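Local coordinates for R.MvaI (Kocuria varians, PDB 2OA9), which cuts DNA as a monomeric restriction endonuclease of the MvaI/BcnI family, recognising its target sequence asymmetrically, at residues A[121-126]-A[148-153]; A[102-107]-A[112-117]; A[191-196]-A[237-242]. All blocks are in the same frame, centred on the assembly; numbering follows the deposited sequence.

Contact 1: A[121-126]-A[148-153]. With CD (cadmium ion), chain G.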
loop_
_atom_site.group_PDB
_atom_site.type_symbol
_atom_site.label_atom_id
_atom_site.label_comp_id
_atom_site.label_asym_id
_atom_site.label_seq_id
_atom_site.Cartn_x
_atom_site.Cartn_y
_atom_site.Cartn_z
ATOM N N PHE A 121 12.539 12.201 -12.464
ATOM C CA PHE A 121 11.825 10.969 -12.738
ATOM C C PHE A 121 10.330 11.234 -12.795
ATOM O O PHE A 121 9.832 12.050 -12.043
ATOM C CB PHE A 121 12.091 9.895 -11.677
ATOM C CG PHE A 121 13.527 9.572 -11.496
ATOM C CD1 PHE A 121 14.122 8.557 -12.241
ATOM C CD2 PHE A 121 14.307 10.274 -10.597
ATOM C CE1 PHE A 121 15.460 8.263 -12.103
ATOM C CE2 PHE A 121 15.657 9.975 -10.453
ATOM C CZ PHE A 121 16.222 8.985 -11.212
ATOM N N LYS A 122 9.629 10.452 -13.630
ATOM C CA LYS A 122 8.160 10.436 -13.663
ATOM C C LYS A 122 7.684 9.040 -14.045
ATOM O O LYS A 122 8.339 8.335 -14.802
ATOM C CB LYS A 122 7.649 11.476 -14.632
ATOM C CG LYS A 122 6.125 11.680 -14.544
ATOM C CD LYS A 122 5.687 12.990 -15.222
ATOM C CE LYS A 122 6.030 13.148 -16.670
ATOM N NZ LYS A 122 5.296 12.229 -17.558
ATOM N N ILE A 123 6.522 8.624 -13.576
ATOM C CA ILE A 123 5.899 7.388 -14.072
ATOM C C ILE A 123 4.907 7.742 -15.185
ATOM O O ILE A 123 4.186 8.738 -15.121
ATOM C CB ILE A 123 5.168 6.636 -12.950
ATOM C CG1 ILE A 123 6.104 6.365 -11.747
ATOM C CG2 ILE A 123 4.527 5.328 -13.484
ATOM C CD1 ILE A 123 7.210 5.402 -12.048
ATOM N N ASP A 124 4.939 6.988 -16.263
ATOM C CA ASP A 124 3.949 7.117 -17.329
ATOM C C ASP A 124 3.313 5.755 -17.598
ATOM O O ASP A 124 3.992 4.731 -17.701
ATOM C CB ASP A 124 4.514 7.771 -18.630
ATOM C CG ASP A 124 3.447 8.190 -19.572
ATOM O OD1 ASP A 124 2.636 9.093 -19.219
ATOM O OD2 ASP A 124 3.286 7.639 -20.687
ATOM N N ILE A 125 1.997 5.738 -17.753
ATOM C CA ILE A 125 1.302 4.504 -18.061
ATOM C C ILE A 125 1.210 4.332 -19.574
ATOM O O ILE A 125 0.586 5.113 -20.264
ATOM C CB ILE A 125 -0.115 4.434 -17.404
ATOM C CG1 ILE A 125 -0.124 4.868 -15.941
ATOM C CG2 ILE A 125 -0.657 3.014 -17.542
ATOM C CD1 ILE A 125 0.703 4.012 -14.944
ATOM N N ASP A 126 1.833 3.275 -20.081
ATOM C CA ASP A 126 1.757 2.909 -21.487
ATOM C C ASP A 126 0.587 1.933 -21.621
ATOM O O ASP A 126 0.790 0.741 -21.661
ATOM C CB ASP A 126 3.094 2.285 -21.895
ATOM C CG ASP A 126 3.215 2.029 -23.351
ATOM O OD1 ASP A 126 2.166 2.067 -24.085
ATOM O OD2 ASP A 126 4.336 1.765 -23.821
ATOM N N VAL A 148 12.685 1.306 -18.664
ATOM C CA VAL A 148 12.424 0.541 -17.466
ATOM C C VAL A 148 10.917 0.487 -17.234
ATOM O O VAL A 148 10.235 1.524 -17.282
ATOM C CB VAL A 148 13.180 1.149 -16.237
ATOM C CG1 VAL A 148 12.769 0.431 -15.002
ATOM C CG2 VAL A 148 14.716 1.078 -16.431
ATOM N N TYR A 149 10.379 -0.719 -17.022
ATOM C CA TYR A 149 8.929 -0.853 -16.861
ATOM C C TYR A 149 8.539 -2.029 -16.031
ATOM O O TYR A 149 9.324 -2.948 -15.834
ATOM C CB TYR A 149 8.182 -0.884 -18.222
ATOM C CG TYR A 149 8.359 -2.131 -19.086
ATOM C CD1 TYR A 149 7.757 -3.330 -18.753
ATOM C CD2 TYR A 149 9.057 -2.057 -20.274
ATOM C CE1 TYR A 149 7.871 -4.445 -19.576
ATOM C CE2 TYR A 149 9.188 -3.162 -21.106
ATOM C CZ TYR A 149 8.599 -4.349 -20.748
ATOM O OH TYR A 149 8.805 -5.423 -21.587
ATOM N N TRP A 150 7.309 -1.973 -15.562
ATOM C CA TRP A 150 6.614 -3.062 -14.869
ATOM C C TRP A 150 5.478 -3.469 -15.754
ATOM O O TRP A 150 4.678 -2.624 -16.148
ATOM C CB TRP A 150 6.007 -2.587 -13.521
ATOM C CG TRP A 150 6.970 -2.177 -12.468
ATOM C CD1 TRP A 150 7.403 -2.934 -11.419
ATOM C CD2 TRP A 150 7.619 -0.911 -12.336
ATOM N NE1 TRP A 150 8.262 -2.218 -10.627
ATOM C CE2 TRP A 150 8.445 -0.975 -11.187
ATOM C CE3 TRP A 150 7.619 0.270 -13.088
ATOM C CZ2 TRP A 150 9.236 0.098 -10.789
ATOM C CZ3 TRP A 150 8.388 1.324 -12.687
ATOM C CH2 TRP A 150 9.192 1.240 -11.538
ATOM N N SER A 151 5.360 -4.739 -16.102
ATOM C CA SER A 151 4.190 -5.149 -16.853
ATOM C C SER A 151 2.914 -5.113 -16.035
ATOM O O SER A 151 2.946 -5.314 -14.812
ATOM C CB SER A 151 4.383 -6.587 -17.380
ATOM O OG SER A 151 4.505 -7.506 -16.309
ATOM N N PHE A 152 1.778 -4.890 -16.682
ATOM C CA PHE A 152 0.508 -4.950 -15.971
ATOM C C PHE A 152 0.320 -6.333 -15.332
ATOM O O PHE A 152 -0.202 -6.427 -14.239
ATOM C CB PHE A 152 -0.692 -4.703 -16.903
ATOM C CG PHE A 152 -1.018 -3.238 -17.207
ATOM C CD1 PHE A 152 -2.263 -2.896 -17.721
ATOM C CD2 PHE A 152 -0.103 -2.232 -16.998
ATOM C CE1 PHE A 152 -2.576 -1.582 -18.021
ATOM C CE2 PHE A 152 -0.399 -0.933 -17.320
ATOM C CZ PHE A 152 -1.634 -0.592 -17.816
ATOM N N ASP A 153 0.731 -7.402 -16.015
ATOM C CA ASP A 153 0.529 -8.748 -15.471
ATOM C C ASP A 153 1.316 -8.963 -14.187
ATOM O O ASP A 153 0.828 -9.608 -13.266
ATOM C CB ASP A 153 0.897 -9.816 -16.524
ATOM C CG ASP A 153 -0.144 -9.912 -17.624
ATOM O OD1 ASP A 153 0.087 -10.642 -18.613
ATOM O OD2 ASP A 153 -1.226 -9.280 -17.582
HETATM CD CD CD G . 1.433 9.388 -21.144
HETATM O O HOH W 1 0.105 7.635 -20.745
#
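I125 lays its CG2 methyl against the ring edge of F152. The methyl sits in the plane of the ring, and CG2 of I125 is 3.7 Å from CZ of F152. CE2 of F152 lies slightly farther off, at 4.0 Å from the same CG2. The two side chains cross at about a right angle. Chi1 of -45° puts CG1 of I125 anti to the carbonyl carbon and CG2 anti to the backbone N, and this leaves CG2 to meet F152. A second and looser apolar pair joins I123 to W150. Here CD1 of I123 comes within 4.3 Å of CZ3 of W150, at the far end of the indole, and approaches the ring obliquely. The two strands involved, 119-126 and 143-151, are the outer strands of a three-stranded antiparallel sheet. Strand 131-138 runs between them, so no hydrogen bond joins the two segments. Only side chains bridge the gap, where CA atoms of I123 and Y149 are 9.2 Å apart. Helix 195-204 covers the pair of I125 and F152: both touch C199. The indole is fixed by other partners, since NE1 of W150 bonds to the backbone O of K75 and its ring meets F232 edge-to-face. S151 is the N-cap of the helix that starts at F152. Next to I125, D124 binds a cadmium ion through both carboxylate oxygens, OD1 at 2.3 Å and OD2 at 2.6 Å. A water on that metal donates to the backbone O of I125 at 2.6 Å. D124 and I125 bind calcium in another structure of this protein.

Contact 2: A[102-107]-A[112-117]. With CD (cadmium ion), chain F.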
loop_
_atom_site.group_PDB
_atom_site.type_symbol
_atom_site.label_atom_id
_atom_site.label_comp_id
_atom_site.label_asym_id
_atom_site.label_seq_id
_atom_site.Cartn_x
_atom_site.Cartn_y
_atom_site.Cartn_z
ATOM N N LEU A 102 20.043 4.841 -5.114
ATOM C CA LEU A 102 18.930 5.646 -5.612
ATOM C C LEU A 102 17.724 5.478 -4.705
ATOM O O LEU A 102 17.127 4.406 -4.678
ATOM C CB LEU A 102 18.567 5.287 -7.063
ATOM C CG LEU A 102 17.408 6.019 -7.740
ATOM C CD1 LEU A 102 17.695 7.518 -7.863
ATOM C CD2 LEU A 102 17.129 5.406 -9.082
ATOM N N HIS A 103 17.400 6.526 -3.969
ATOM C CA HIS A 103 16.231 6.547 -3.102
ATOM C C HIS A 103 15.401 7.754 -3.548
ATOM O O HIS A 103 15.743 8.867 -3.245
ATOM C CB HIS A 103 16.597 6.679 -1.612
ATOM C CG HIS A 103 15.456 6.378 -0.704
ATOM N ND1 HIS A 103 15.566 6.377 0.670
ATOM C CD2 HIS A 103 14.186 6.001 -0.983
ATOM C CE1 HIS A 103 14.405 6.010 1.189
ATOM N NE2 HIS A 103 13.544 5.838 0.221
ATOM N N GLN A 104 14.247 7.506 -4.160
ATOM C CA GLN A 104 13.388 8.575 -4.684
ATOM C C GLN A 104 11.959 8.116 -4.790
ATOM O O GLN A 104 11.693 7.040 -5.314
ATOM C CB GLN A 104 13.889 8.993 -6.066
ATOM C CG GLN A 104 13.158 10.074 -6.766
ATOM C CD GLN A 104 13.285 11.364 -6.061
ATOM O OE1 GLN A 104 14.425 11.857 -5.840
ATOM N NE2 GLN A 104 12.159 11.911 -5.613
ATOM N N THR A 105 11.040 8.923 -4.289
ATOM C CA THR A 105 9.617 8.724 -4.505
ATOM C C THR A 105 9.181 9.367 -5.840
ATOM O O THR A 105 9.442 10.549 -6.095
ATOM C CB THR A 105 8.838 9.338 -3.390
ATOM O OG1 THR A 105 9.159 8.723 -2.158
ATOM C CG2 THR A 105 7.343 9.073 -3.539
ATOM N N VAL A 106 8.547 8.597 -6.697
ATOM C CA VAL A 106 8.187 9.059 -8.032
ATOM C C VAL A 106 6.670 8.965 -8.186
ATOM O O VAL A 106 6.059 8.021 -7.711
ATOM C CB VAL A 106 8.855 8.194 -9.135
ATOM C CG1 VAL A 106 8.659 8.822 -10.470
ATOM C CG2 VAL A 106 10.353 8.007 -8.870
ATOM N N SER A 107 6.061 9.934 -8.850
ATOM C CA SER A 107 4.647 9.807 -9.128
ATOM C C SER A 107 4.378 9.926 -10.620
ATOM O O SER A 107 5.315 10.134 -11.404
ATOM C CB SER A 107 3.914 10.857 -8.328
ATOM O OG SER A 107 3.879 12.091 -9.015
ATOM N N THR A 112 9.780 14.633 -10.665
ATOM C CA THR A 112 10.485 14.985 -9.442
ATOM C C THR A 112 11.365 16.174 -9.719
ATOM O O THR A 112 11.597 16.534 -10.870
ATOM C CB THR A 112 11.358 13.826 -8.911
ATOM O OG1 THR A 112 12.370 13.437 -9.881
ATOM C CG2 THR A 112 10.512 12.551 -8.612
ATOM N N ASN A 113 11.819 16.825 -8.643
ATOM C CA ASN A 113 12.770 17.941 -8.775
ATOM C C ASN A 113 13.795 17.997 -7.630
ATOM O O ASN A 113 14.013 19.050 -7.037
ATOM C CB ASN A 113 12.035 19.287 -8.927
ATOM C CG ASN A 113 12.871 20.323 -9.664
ATOM O OD1 ASN A 113 12.583 20.686 -10.806
ATOM N ND2 ASN A 113 13.921 20.780 -9.027
ATOM N N SER A 114 14.457 16.874 -7.354
ATOM C CA SER A 114 15.404 16.789 -6.234
ATOM C C SER A 114 16.769 17.368 -6.605
ATOM O O SER A 114 17.350 17.066 -7.651
ATOM C CB SER A 114 15.594 15.333 -5.732
ATOM O OG SER A 114 16.718 15.201 -4.835
ATOM N N ASN A 115 17.313 18.155 -5.700
ATOM C CA ASN A 115 18.669 18.650 -5.868
ATOM C C ASN A 115 19.763 17.641 -5.532
ATOM O O ASN A 115 20.935 17.934 -5.679
ATOM C CB ASN A 115 18.855 19.893 -5.017
ATOM C CG ASN A 115 18.062 21.058 -5.535
ATOM O OD1 ASN A 115 17.868 21.205 -6.747
ATOM N ND2 ASN A 115 17.587 21.893 -4.623
ATOM N N SER A 116 19.394 16.449 -5.087
ATOM C CA SER A 116 20.401 15.503 -4.634
ATOM C C SER A 116 20.822 14.559 -5.757
ATOM O O SER A 116 21.788 13.852 -5.605
ATOM C CB SER A 116 19.852 14.673 -3.478
ATOM O OG SER A 116 18.710 13.947 -3.895
ATOM N N TYR A 117 20.077 14.555 -6.863
ATOM C CA TYR A 117 20.395 13.705 -8.005
ATOM C C TYR A 117 20.526 14.556 -9.244
ATOM O O TYR A 117 19.966 15.652 -9.299
ATOM C CB TYR A 117 19.302 12.645 -8.253
ATOM C CG TYR A 117 19.203 11.658 -7.136
ATOM C CD1 TYR A 117 20.001 10.540 -7.097
ATOM C CD2 TYR A 117 18.332 11.867 -6.074
ATOM C CE1 TYR A 117 19.956 9.663 -6.021
ATOM C CE2 TYR A 117 18.273 10.975 -4.999
ATOM C CZ TYR A 117 19.060 9.866 -5.005
ATOM O OH TYR A 117 19.018 8.965 -3.951
HETATM CD CD CD F . 11.285 5.810 0.438
HETATM O O HOH W 2 18.378 10.150 -1.675
HETATM O O HOH W 3 11.500 7.604 -1.093
HETATM O O HOH W 4 10.992 3.905 1.775
HETATM O O HOH W 5 10.617 7.077 2.150
#
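Y117 reaches across to L102 and H103 and ties the loop 112-117 to strand 100-106, a member of a five-stranded antiparallel sheet. CB of Y117 points toward the strand, and chi1 of -65° sets CG anti to the carbonyl carbon. CD1 and CE1 of the ring meet L102. The CD1 methyl of L102 lies over the ring face of Y117 in a CH-pi contact, 4.0 Å from the centroid and 3.6 Å from CE1 of Y117. Past the other long edge, displaced to the same face as L102, CD2 of Y117 is 3.9 Å from OE1 of Q104. This oxygen approaches obliquely, its amide plane turned 78° from the ring. CE2 passes close to the backbone O of H103. At the tip, OH of Y117 accepts a hydrogen bond from the backbone N of H103 at 2.9 Å, nearly straight at 175°. A water also bonds to OH of Y117 at 2.6 Å. A phenylalanine in place of Y117 would probably keep the packing on L102 but leave the N-H of H103 and this water without their partner. CG2 of T112 packs on NE2 of Q104 and lies 3.4 Å from the backbone O of T105. NE2 of Q104 donates to that O of T105 at 3.1 Å. OG1 of T112 bonds to the backbone N of F121. OG of S114 accepts from the backbone N of S116, an ST turn. The end of the H103 side chain leads away from the loop, and NE2 binds cadmium, as does D210. One water on that ion lies 2.8 Å from OG1 of T105.

Contact 3: A[191-196]-A[237-242]. With CD (cadmium ion), chain E.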
loop_
_atom_site.group_PDB
_atom_site.type_symbol
_atom_site.label_atom_id
_atom_site.label_comp_id
_atom_site.label_asym_id
_atom_site.label_seq_id
_atom_site.Cartn_x
_atom_site.Cartn_y
_atom_site.Cartn_z
ATOM N N THR A 191 -11.827 -4.478 -0.052
ATOM C CA THR A 191 -11.759 -5.894 -0.481
ATOM C C THR A 191 -10.970 -6.164 -1.760
ATOM O O THR A 191 -10.686 -7.326 -2.083
ATOM C CB THR A 191 -13.176 -6.505 -0.652
ATOM O OG1 THR A 191 -13.907 -5.813 -1.670
ATOM C CG2 THR A 191 -14.041 -6.404 0.593
ATOM N N ASP A 192 -10.639 -5.145 -2.532
ATOM C CA ASP A 192 -9.964 -5.355 -3.819
ATOM C C ASP A 192 -9.466 -4.058 -4.386
ATOM O O ASP A 192 -9.995 -2.980 -4.097
ATOM C CB ASP A 192 -10.854 -6.051 -4.845
ATOM C CG ASP A 192 -10.057 -6.610 -6.029
ATOM O OD1 ASP A 192 -8.915 -7.113 -5.820
ATOM O OD2 ASP A 192 -10.503 -6.545 -7.205
ATOM N N LEU A 193 -8.400 -4.174 -5.168
ATOM C CA LEU A 193 -7.898 -3.080 -6.007
ATOM C C LEU A 193 -7.436 -3.667 -7.321
ATOM O O LEU A 193 -6.609 -4.573 -7.310
ATOM C CB LEU A 193 -6.721 -2.365 -5.336
ATOM C CG LEU A 193 -6.018 -1.244 -6.112
ATOM C CD1 LEU A 193 -6.900 -0.066 -6.134
ATOM C CD2 LEU A 193 -4.685 -0.907 -5.415
ATOM N N THR A 194 -7.952 -3.142 -8.434
ATOM C CA THR A 194 -7.578 -3.629 -9.757
ATOM C C THR A 194 -6.289 -2.981 -10.240
ATOM O O THR A 194 -5.901 -1.901 -9.790
ATOM C CB THR A 194 -8.639 -3.328 -10.809
ATOM O OG1 THR A 194 -8.806 -1.920 -10.920
ATOM C CG2 THR A 194 -10.041 -3.880 -10.431
ATOM N N VAL A 195 -5.617 -3.636 -11.191
ATOM C CA VAL A 195 -4.453 -3.016 -11.796
ATOM C C VAL A 195 -4.819 -1.721 -12.521
ATOM O O VAL A 195 -4.057 -0.794 -12.511
ATOM C CB VAL A 195 -3.641 -4.009 -12.688
ATOM C CG1 VAL A 195 -4.425 -4.409 -13.907
ATOM C CG2 VAL A 195 -2.273 -3.402 -13.014
ATOM N N GLN A 196 -5.983 -1.660 -13.145
ATOM C CA GLN A 196 -6.410 -0.445 -13.825
ATOM C C GLN A 196 -6.567 0.718 -12.851
ATOM O O GLN A 196 -6.174 1.840 -13.152
ATOM C CB GLN A 196 -7.721 -0.670 -14.577
ATOM C CG GLN A 196 -7.554 -1.495 -15.823
ATOM C CD GLN A 196 -7.426 -2.984 -15.523
ATOM O OE1 GLN A 196 -7.840 -3.462 -14.449
ATOM N NE2 GLN A 196 -6.849 -3.722 -16.470
ATOM N N GLU A 237 -6.446 6.559 3.728
ATOM C CA GLU A 237 -7.773 7.118 3.369
ATOM C C GLU A 237 -7.955 7.139 1.893
ATOM O O GLU A 237 -9.041 6.849 1.379
ATOM C CB GLU A 237 -7.967 8.567 3.861
ATOM C CG GLU A 237 -8.462 8.727 5.261
ATOM C CD GLU A 237 -9.958 8.583 5.386
ATOM O OE1 GLU A 237 -10.441 7.489 5.197
ATOM O OE2 GLU A 237 -10.631 9.570 5.742
ATOM N N LYS A 238 -6.907 7.532 1.186
ATOM C CA LYS A 238 -6.975 7.638 -0.237
ATOM C C LYS A 238 -7.331 6.339 -0.910
ATOM O O LYS A 238 -7.945 6.317 -1.975
ATOM C CB LYS A 238 -5.652 8.148 -0.727
ATOM C CG LYS A 238 -5.704 8.733 -2.077
ATOM C CD LYS A 238 -4.669 9.846 -2.231
ATOM C CE LYS A 238 -4.899 11.067 -1.343
ATOM N NZ LYS A 238 -5.624 12.174 -2.005
ATOM N N LEU A 239 -6.954 5.225 -0.314
ATOM C CA LEU A 239 -7.308 3.910 -0.829
ATOM C C LEU A 239 -8.831 3.692 -0.967
ATOM O O LEU A 239 -9.271 3.032 -1.907
ATOM C CB LEU A 239 -6.637 2.784 -0.031
ATOM C CG LEU A 239 -6.873 1.363 -0.540
ATOM C CD1 LEU A 239 -6.452 1.189 -1.988
ATOM C CD2 LEU A 239 -6.102 0.389 0.376
ATOM N N LEU A 240 -9.652 4.346 -0.134
ATOM C CA LEU A 240 -11.102 4.289 -0.255
ATOM C C LEU A 240 -11.633 4.949 -1.513
ATOM O O LEU A 240 -12.775 4.730 -1.890
ATOM C CB LEU A 240 -11.795 4.898 0.971
ATOM C CG LEU A 240 -11.364 4.281 2.311
ATOM C CD1 LEU A 240 -12.066 4.931 3.447
ATOM C CD2 LEU A 240 -11.636 2.740 2.323
ATOM N N GLU A 241 -10.820 5.746 -2.182
ATOM C CA GLU A 241 -11.204 6.295 -3.499
ATOM C C GLU A 241 -11.053 5.283 -4.623
ATOM O O GLU A 241 -11.809 5.283 -5.598
ATOM C CB GLU A 241 -10.349 7.530 -3.799
ATOM C CG GLU A 241 -10.368 8.091 -5.236
ATOM C CD GLU A 241 -9.488 9.305 -5.468
ATOM O OE1 GLU A 241 -9.028 9.919 -4.507
ATOM O OE2 GLU A 241 -9.256 9.666 -6.641
ATOM N N TYR A 242 -10.061 4.411 -4.494
ATOM C CA TYR A 242 -9.674 3.484 -5.565
ATOM C C TYR A 242 -10.138 2.037 -5.415
ATOM O O TYR A 242 -10.272 1.333 -6.417
ATOM C CB TYR A 242 -8.154 3.457 -5.724
ATOM C CG TYR A 242 -7.647 4.768 -6.233
ATOM C CD1 TYR A 242 -7.565 5.024 -7.609
ATOM C CD2 TYR A 242 -7.314 5.825 -5.363
ATOM C CE1 TYR A 242 -7.171 6.231 -8.084
ATOM C CE2 TYR A 242 -6.894 7.066 -5.829
ATOM C CZ TYR A 242 -6.815 7.267 -7.208
ATOM O OH TYR A 242 -6.434 8.443 -7.692
HETATM CD CD CD E . -12.614 8.492 5.526
HETATM O O HOH W 6 -10.191 -1.018 -7.829
#
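L193 carries nearly all of the first segment's contact with helix 236-242. Before it, T191 and D192 lie at the weakly bonded end of strand 179-192. They stay clear of the helix, but their backbones pair with E244, at the start of the strand that follows it. L193 then turns its side chain toward the helix. CG stands anti to the backbone N (chi1 176°), and the CD1 methyl does the touching. CD1 of L193 lies 3.8 Å from CB of Y242, with the two side chains side by side and pointing the same way. CD1 of L193 is also 3.7 Å from the backbone O of Y242. CD1 of L239, three residues back on the helix, comes within 4.4 Å of CD1 of L193. L72 and L159 also touch L193, and L70 touches L239, so these leucines belong to a shared apolar core. T194 follows. Its backbone N donates to a water at 3.1 Å, and that water donates to the backbone O of Y242 at 2.7 Å. T194 is also the N-cap of helix 195-204, with OG1 accepting from the backbone N of S197. V195 and Q196 begin that helix and lead away, V195 packing on helix 152-162. The contact thus joins the strand-to-helix turn at 193-194 to the end of helix 236-242. The polar ends of Y242 and E237 have partners outside the contact: OH of Y242 bonds to D206 and N204, and E237 chelates a cadmium ion shared with H62. No direct hydrogen bond crosses the segments. The N-H of T194 and the carbonyl O of Y242 meet through one water, so the junction probably depends on the L193 packing and this water for its spacing.

How the contacts relate
Contacts 1 and 3 are small, buried and apolar, and neither has a direct hydrogen bond across it. Contact 2 is larger and partly exposed, and mixes ring packing with a direct hydrogen bond. Contacts 1 and 2 are neighbours: F121 and I123 of strand 119-126 bond to T112 and S107 on the two segments of contact 2. Contact 3 touches contact 1 where V195 meets the backbone O of F152. Helix 195-204, which starts in contact 3, also packs on the side chains of contact 1. Contacts 2 and 3 do not touch. In each contact cadmium binds a residue (D124, H103, E237), but D124 and E237 do not touch the opposing segment.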